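Local coordinates for PDZ domain protein (Parabacteroides distasonis, PDB 4L8N), which is of unknown function but carries PDZ domains at both ends around a DUF4136 domain and binds magnesium, at residues A[390-403]-A[414-426]. Sequence-based numbering, arbitrary orientation.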
loop_
_atom_site.group_PDB
_atom_site.type_symbol
_atom_site.label_atom_id
_atom_site.label_comp_id
_atom_site.label_asym_id
_atom_site.label_seq_id
_atom_site.Cartn_x
_atom_site.Cartn_y
_atom_site.Cartn_z
ATOM N N TRP A 390 -19.934 -12.523 28.323
ATOM C CA TRP A 390 -20.055 -12.899 29.713
ATOM C C TRP A 390 -18.827 -13.698 30.136
ATOM O O TRP A 390 -18.200 -14.372 29.312
ATOM C CB TRP A 390 -21.323 -13.738 29.913
ATOM C CG TRP A 390 -22.612 -13.033 29.604
ATOM C CD1 TRP A 390 -23.523 -13.377 28.654
ATOM C CD2 TRP A 390 -23.153 -11.898 30.293
ATOM N NE1 TRP A 390 -24.611 -12.535 28.713
ATOM C CE2 TRP A 390 -24.403 -11.605 29.698
ATOM C CE3 TRP A 390 -22.712 -11.109 31.371
ATOM C CZ2 TRP A 390 -25.230 -10.571 30.161
ATOM C CZ3 TRP A 390 -23.526 -10.078 31.817
ATOM C CH2 TRP A 390 -24.765 -9.812 31.209
ATOM N N ASP A 391 -18.476 -13.614 31.399
ATOM C CA ASP A 391 -17.363 -14.372 31.928
ATOM C C ASP A 391 -17.879 -15.793 32.104
ATOM O O ASP A 391 -18.934 -15.994 32.722
ATOM C CB ASP A 391 -16.887 -13.722 33.240
ATOM C CG ASP A 391 -15.718 -14.375 33.952
ATOM O OD1 ASP A 391 -15.836 -15.563 34.318
ATOM O OD2 ASP A 391 -14.738 -13.659 34.258
ATOM N N VAL A 392 -17.160 -16.766 31.524
ATOM C CA VAL A 392 -17.515 -18.186 31.540
ATOM C C VAL A 392 -17.646 -18.767 32.978
ATOM O O VAL A 392 -18.384 -19.731 33.151
ATOM C CB VAL A 392 -16.548 -19.021 30.671
ATOM C CG1 VAL A 392 -17.093 -20.434 30.463
ATOM C CG2 VAL A 392 -16.337 -18.356 29.306
ATOM N N PHE A 393 -17.028 -18.172 34.002
ATOM C CA PHE A 393 -17.147 -18.715 35.371
ATOM C C PHE A 393 -18.308 -18.051 36.167
ATOM O O PHE A 393 -18.527 -18.379 37.337
ATOM C CB PHE A 393 -15.799 -18.593 36.133
ATOM C CG PHE A 393 -14.646 -19.161 35.338
ATOM C CD1 PHE A 393 -14.484 -20.536 35.199
ATOM C CD2 PHE A 393 -13.788 -18.320 34.628
ATOM C CE1 PHE A 393 -13.470 -21.062 34.382
ATOM C CE2 PHE A 393 -12.775 -18.846 33.813
ATOM C CZ PHE A 393 -12.619 -20.213 33.700
ATOM N N LYS A 394 -19.081 -17.166 35.515
ATOM C CA LYS A 394 -20.144 -16.433 36.190
ATOM C C LYS A 394 -21.546 -16.644 35.577
ATOM O O LYS A 394 -22.465 -15.919 35.966
ATOM C CB LYS A 394 -19.786 -14.941 36.204
ATOM C CG LYS A 394 -18.769 -14.591 37.272
ATOM C CD LYS A 394 -17.967 -13.371 36.879
ATOM C CE LYS A 394 -16.903 -13.015 37.889
ATOM N NZ LYS A 394 -16.348 -11.661 37.637
ATOM N N TYR A 395 -21.733 -17.674 34.707
ATOM C CA TYR A 395 -23.023 -17.974 34.044
ATOM C C TYR A 395 -24.175 -18.193 35.025
ATOM O O TYR A 395 -25.248 -17.628 34.782
ATOM C CB TYR A 395 -22.951 -19.183 33.100
ATOM C CG TYR A 395 -22.305 -18.939 31.757
ATOM C CD1 TYR A 395 -21.539 -17.795 31.523
ATOM C CD2 TYR A 395 -22.410 -19.877 30.731
ATOM C CE1 TYR A 395 -20.931 -17.571 30.283
ATOM C CE2 TYR A 395 -21.764 -19.689 29.505
ATOM C CZ TYR A 395 -21.021 -18.535 29.289
ATOM O OH TYR A 395 -20.394 -18.342 28.088
ATOM N N PRO A 396 -23.996 -18.961 36.138
ATOM C CA PRO A 396 -25.112 -19.146 37.081
ATOM C C PRO A 396 -25.620 -17.824 37.665
ATOM O O PRO A 396 -26.837 -17.648 37.785
ATOM C CB PRO A 396 -24.497 -20.036 38.164
ATOM C CG PRO A 396 -23.402 -20.771 37.467
ATOM C CD PRO A 396 -22.816 -19.744 36.572
ATOM N N GLN A 397 -24.699 -16.882 37.968
ATOM C CA GLN A 397 -25.008 -15.564 38.533
ATOM C C GLN A 397 -25.684 -14.642 37.497
ATOM O O GLN A 397 -26.569 -13.872 37.865
ATOM C CB GLN A 397 -23.740 -14.913 39.096
ATOM C CG GLN A 397 -23.096 -15.727 40.231
ATOM C CD GLN A 397 -21.883 -16.523 39.775
ATOM O OE1 GLN A 397 -21.981 -17.637 39.241
ATOM N NE2 GLN A 397 -20.699 -15.973 40.004
ATOM N N ILE A 398 -25.290 -14.740 36.210
ATOM C CA ILE A 398 -25.882 -13.974 35.104
ATOM C C ILE A 398 -27.301 -14.482 34.883
ATOM O O ILE A 398 -28.227 -13.669 34.823
ATOM C CB ILE A 398 -25.028 -14.060 33.800
ATOM C CG1 ILE A 398 -23.599 -13.559 34.025
ATOM C CG2 ILE A 398 -25.711 -13.341 32.600
ATOM C CD1 ILE A 398 -22.629 -14.256 33.197
ATOM N N ALA A 399 -27.480 -15.824 34.806
ATOM C CA ALA A 399 -28.803 -16.421 34.625
ATOM C C ALA A 399 -29.770 -15.947 35.726
ATOM O O ALA A 399 -30.872 -15.526 35.391
ATOM C CB ALA A 399 -28.711 -17.943 34.596
ATOM N N ASP A 400 -29.330 -15.926 37.013
ATOM C CA ASP A 400 -30.165 -15.469 38.123
ATOM C C ASP A 400 -30.507 -13.983 37.969
ATOM O O ASP A 400 -31.677 -13.629 38.057
ATOM C CB ASP A 400 -29.518 -15.744 39.513
ATOM C CG ASP A 400 -29.308 -17.210 39.898
ATOM O OD1 ASP A 400 -29.951 -18.099 39.271
ATOM O OD2 ASP A 400 -28.497 -17.471 40.831
ATOM N N ALA A 401 -29.505 -13.123 37.732
ATOM C CA ALA A 401 -29.729 -11.690 37.550
ATOM C C ALA A 401 -30.654 -11.419 36.353
ATOM O O ALA A 401 -31.581 -10.634 36.489
ATOM C CB ALA A 401 -28.409 -10.973 37.362
ATOM N N SER A 402 -30.459 -12.126 35.223
ATOM C CA SER A 402 -31.261 -11.972 34.008
ATOM C C SER A 402 -32.746 -12.257 34.213
ATOM O O SER A 402 -33.557 -11.764 33.420
ATOM C CB SER A 402 -30.740 -12.895 32.907
ATOM O OG SER A 402 -31.231 -14.222 33.022
ATOM N N GLN A 403 -33.090 -13.081 35.224
ATOM C CA GLN A 403 -34.457 -13.528 35.459
ATOM C C GLN A 403 -35.127 -12.818 36.639
ATOM O O GLN A 403 -36.233 -13.198 37.036
ATOM C CB GLN A 403 -34.491 -15.062 35.639
ATOM C CG GLN A 403 -34.035 -15.846 34.387
ATOM C CD GLN A 403 -34.822 -15.502 33.132
ATOM O OE1 GLN A 403 -35.990 -15.832 33.001
ATOM N NE2 GLN A 403 -34.210 -14.804 32.198
ATOM N N LEU A 414 -36.180 -14.914 23.974
ATOM C CA LEU A 414 -35.472 -14.823 22.707
ATOM C C LEU A 414 -34.101 -15.462 22.804
ATOM O O LEU A 414 -33.580 -15.921 21.779
ATOM C CB LEU A 414 -35.334 -13.354 22.273
ATOM C CG LEU A 414 -36.646 -12.662 21.858
ATOM C CD1 LEU A 414 -36.503 -11.168 21.935
ATOM C CD2 LEU A 414 -37.128 -13.119 20.485
ATOM N N TYR A 415 -33.527 -15.529 24.042
ATOM C CA TYR A 415 -32.203 -16.112 24.262
ATOM C C TYR A 415 -32.252 -17.297 25.245
ATOM O O TYR A 415 -31.246 -17.621 25.862
ATOM C CB TYR A 415 -31.213 -15.020 24.720
ATOM C CG TYR A 415 -30.917 -14.000 23.640
ATOM C CD1 TYR A 415 -30.242 -14.362 22.475
ATOM C CD2 TYR A 415 -31.400 -12.691 23.732
ATOM C CE1 TYR A 415 -29.989 -13.432 21.464
ATOM C CE2 TYR A 415 -31.165 -11.757 22.720
ATOM C CZ TYR A 415 -30.435 -12.128 21.600
ATOM O OH TYR A 415 -30.149 -11.225 20.608
ATOM N N TYR A 416 -33.388 -18.010 25.304
ATOM C CA TYR A 416 -33.573 -19.146 26.209
ATOM C C TYR A 416 -32.745 -20.386 25.861
ATOM O O TYR A 416 -32.705 -21.321 26.670
ATOM C CB TYR A 416 -35.045 -19.516 26.326
ATOM C CG TYR A 416 -35.602 -19.060 27.644
ATOM C CD1 TYR A 416 -35.254 -17.816 28.178
ATOM C CD2 TYR A 416 -36.398 -19.901 28.415
ATOM C CE1 TYR A 416 -35.710 -17.409 29.429
ATOM C CE2 TYR A 416 -36.828 -19.521 29.690
ATOM C CZ TYR A 416 -36.514 -18.258 30.175
ATOM O OH TYR A 416 -36.986 -17.849 31.396
ATOM N N PHE A 417 -32.059 -20.380 24.716
ATOM C CA PHE A 417 -31.208 -21.476 24.290
ATOM C C PHE A 417 -29.796 -21.343 24.953
ATOM O O PHE A 417 -28.983 -22.276 24.877
ATOM C CB PHE A 417 -31.113 -21.498 22.735
ATOM C CG PHE A 417 -30.548 -20.222 22.140
ATOM C CD1 PHE A 417 -29.173 -20.004 22.093
ATOM C CD2 PHE A 417 -31.392 -19.216 21.680
ATOM C CE1 PHE A 417 -28.658 -18.791 21.629
ATOM C CE2 PHE A 417 -30.872 -18.013 21.192
ATOM C CZ PHE A 417 -29.514 -17.808 21.169
ATOM N N ALA A 418 -29.506 -20.178 25.569
ATOM C CA ALA A 418 -28.214 -19.868 26.190
ATOM C C ALA A 418 -28.235 -20.184 27.691
ATOM O O ALA A 418 -29.192 -19.799 28.363
ATOM C CB ALA A 418 -27.869 -18.404 25.952
ATOM N N PRO A 419 -27.187 -20.852 28.252
ATOM C CA PRO A 419 -27.220 -21.218 29.683
ATOM C C PRO A 419 -26.977 -20.028 30.638
ATOM O O PRO A 419 -27.270 -20.140 31.839
ATOM C CB PRO A 419 -26.117 -22.268 29.781
ATOM C CG PRO A 419 -25.136 -21.854 28.763
ATOM C CD PRO A 419 -25.980 -21.406 27.606
ATOM N N TYR A 420 -26.434 -18.893 30.108
ATOM C CA TYR A 420 -26.268 -17.652 30.870
ATOM C C TYR A 420 -27.636 -16.874 30.979
ATOM O O TYR A 420 -27.686 -15.813 31.584
ATOM C CB TYR A 420 -25.153 -16.767 30.294
ATOM C CG TYR A 420 -25.108 -16.667 28.785
ATOM C CD1 TYR A 420 -25.909 -15.757 28.103
ATOM C CD2 TYR A 420 -24.210 -17.426 28.047
ATOM C CE1 TYR A 420 -25.829 -15.615 26.724
ATOM C CE2 TYR A 420 -24.133 -17.308 26.664
ATOM C CZ TYR A 420 -24.941 -16.397 26.002
ATOM O OH TYR A 420 -24.885 -16.289 24.624
ATOM N N ILE A 421 -28.729 -17.410 30.401
ATOM C CA ILE A 421 -30.077 -16.840 30.491
ATOM C C ILE A 421 -31.010 -17.918 31.084
ATOM O O ILE A 421 -31.681 -17.653 32.072
ATOM C CB ILE A 421 -30.640 -16.255 29.138
ATOM C CG1 ILE A 421 -29.723 -15.192 28.507
ATOM C CG2 ILE A 421 -32.065 -15.739 29.294
ATOM C CD1 ILE A 421 -29.506 -13.872 29.282
ATOM N N ASN A 422 -31.040 -19.117 30.464
ATOM C CA ASN A 422 -31.877 -20.236 30.871
ATOM C C ASN A 422 -31.018 -21.455 31.245
ATOM O O ASN A 422 -30.672 -22.272 30.369
ATOM C CB ASN A 422 -32.889 -20.591 29.785
ATOM C CG ASN A 422 -33.829 -21.714 30.153
ATOM O OD1 ASN A 422 -34.180 -21.909 31.322
ATOM N ND2 ASN A 422 -34.251 -22.490 29.160
ATOM N N PRO A 423 -30.695 -21.606 32.557
ATOM C CA PRO A 423 -29.862 -22.750 32.982
ATOM C C PRO A 423 -30.580 -24.096 32.797
ATOM O O PRO A 423 -29.952 -25.012 32.264
ATOM C CB PRO A 423 -29.536 -22.444 34.441
ATOM C CG PRO A 423 -30.590 -21.510 34.883
ATOM C CD PRO A 423 -31.057 -20.739 33.698
ATOM N N SER A 424 -31.904 -24.186 33.097
ATOM C CA SER A 424 -32.711 -25.405 32.901
ATOM C C SER A 424 -32.531 -25.973 31.472
ATOM O O SER A 424 -32.344 -25.206 30.520
ATOM C CB SER A 424 -34.186 -25.137 33.201
ATOM O OG SER A 424 -34.869 -24.494 32.137
ATOM N N GLY A 425 -32.540 -27.301 31.345
ATOM C CA GLY A 425 -32.347 -27.964 30.050
ATOM C C GLY A 425 -33.604 -28.058 29.202
ATOM O O GLY A 425 -33.871 -29.096 28.571
ATOM N N ASN A 426 -34.385 -26.965 29.183
ATOM C CA ASN A 426 -35.645 -26.920 28.475
ATOM C C ASN A 426 -35.837 -25.583 27.775
ATOM O O ASN A 426 -36.172 -24.570 28.415
ATOM C CB ASN A 426 -36.792 -27.201 29.452
ATOM C CG ASN A 426 -38.144 -27.214 28.807
ATOM O OD1 ASN A 426 -38.352 -27.848 27.761
ATOM N ND2 ASN A 426 -39.083 -26.499 29.423
#
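Tyr420 meets Trp390 with a face and Tyr395 with an edge, forming an aromatic cluster that joins helix 395-402 and the residues before it to the irregular loop 414-426. Tyrosine suits the place by offering a face, an edge and a polar tip. Followed outward, its CB lies over the face of Tyr395, 4.0 Å from the ring centroid, as a CH-pi contact. With CG set between the backbone N and the carbonyl carbon (chi1 42°), the ring stands edge-on to Tyr395: CD2 approaches CZ of Tyr395 to 3.6 Å, the planes 73° apart, an edge-to-face pair, and CE2 comes to 4.1 Å from Tyr395 OH. Over one face, Trp390 CD1 lies 3.4 Å from CD1 of Tyr420 and 3.7 Å from both its CG and CE1, while CB of Ala418 covers the opposite face. The hydroxyl at the tip is hydrogen-bonded to Ser118, just as Trp390 NE1 reaches the carbonyl of Tyr117, so both buried rings keep their polar ends satisfied. Ala399 suits the closest backbone approach, its small CB resting 3.8 Å from CD of Pro423.

Just past Ser402, Gln403 bends at chi2 (-56°) to bring its amide, which can both donate and accept, back to the loop. NE2 donates to Ser402 OG almost within the amide plane and also bonds Ser412; OE1 accepts from Tyr416 OH, 2.8 Å away and above the carbonyl plane, and also bonds His348. A leucine in its place would probably leave the Tyr416 hydroxyl without this acceptor and Ser402 without its amide donor. Gln403 NE2 also touches Ile421 CG2 at 3.7 Å.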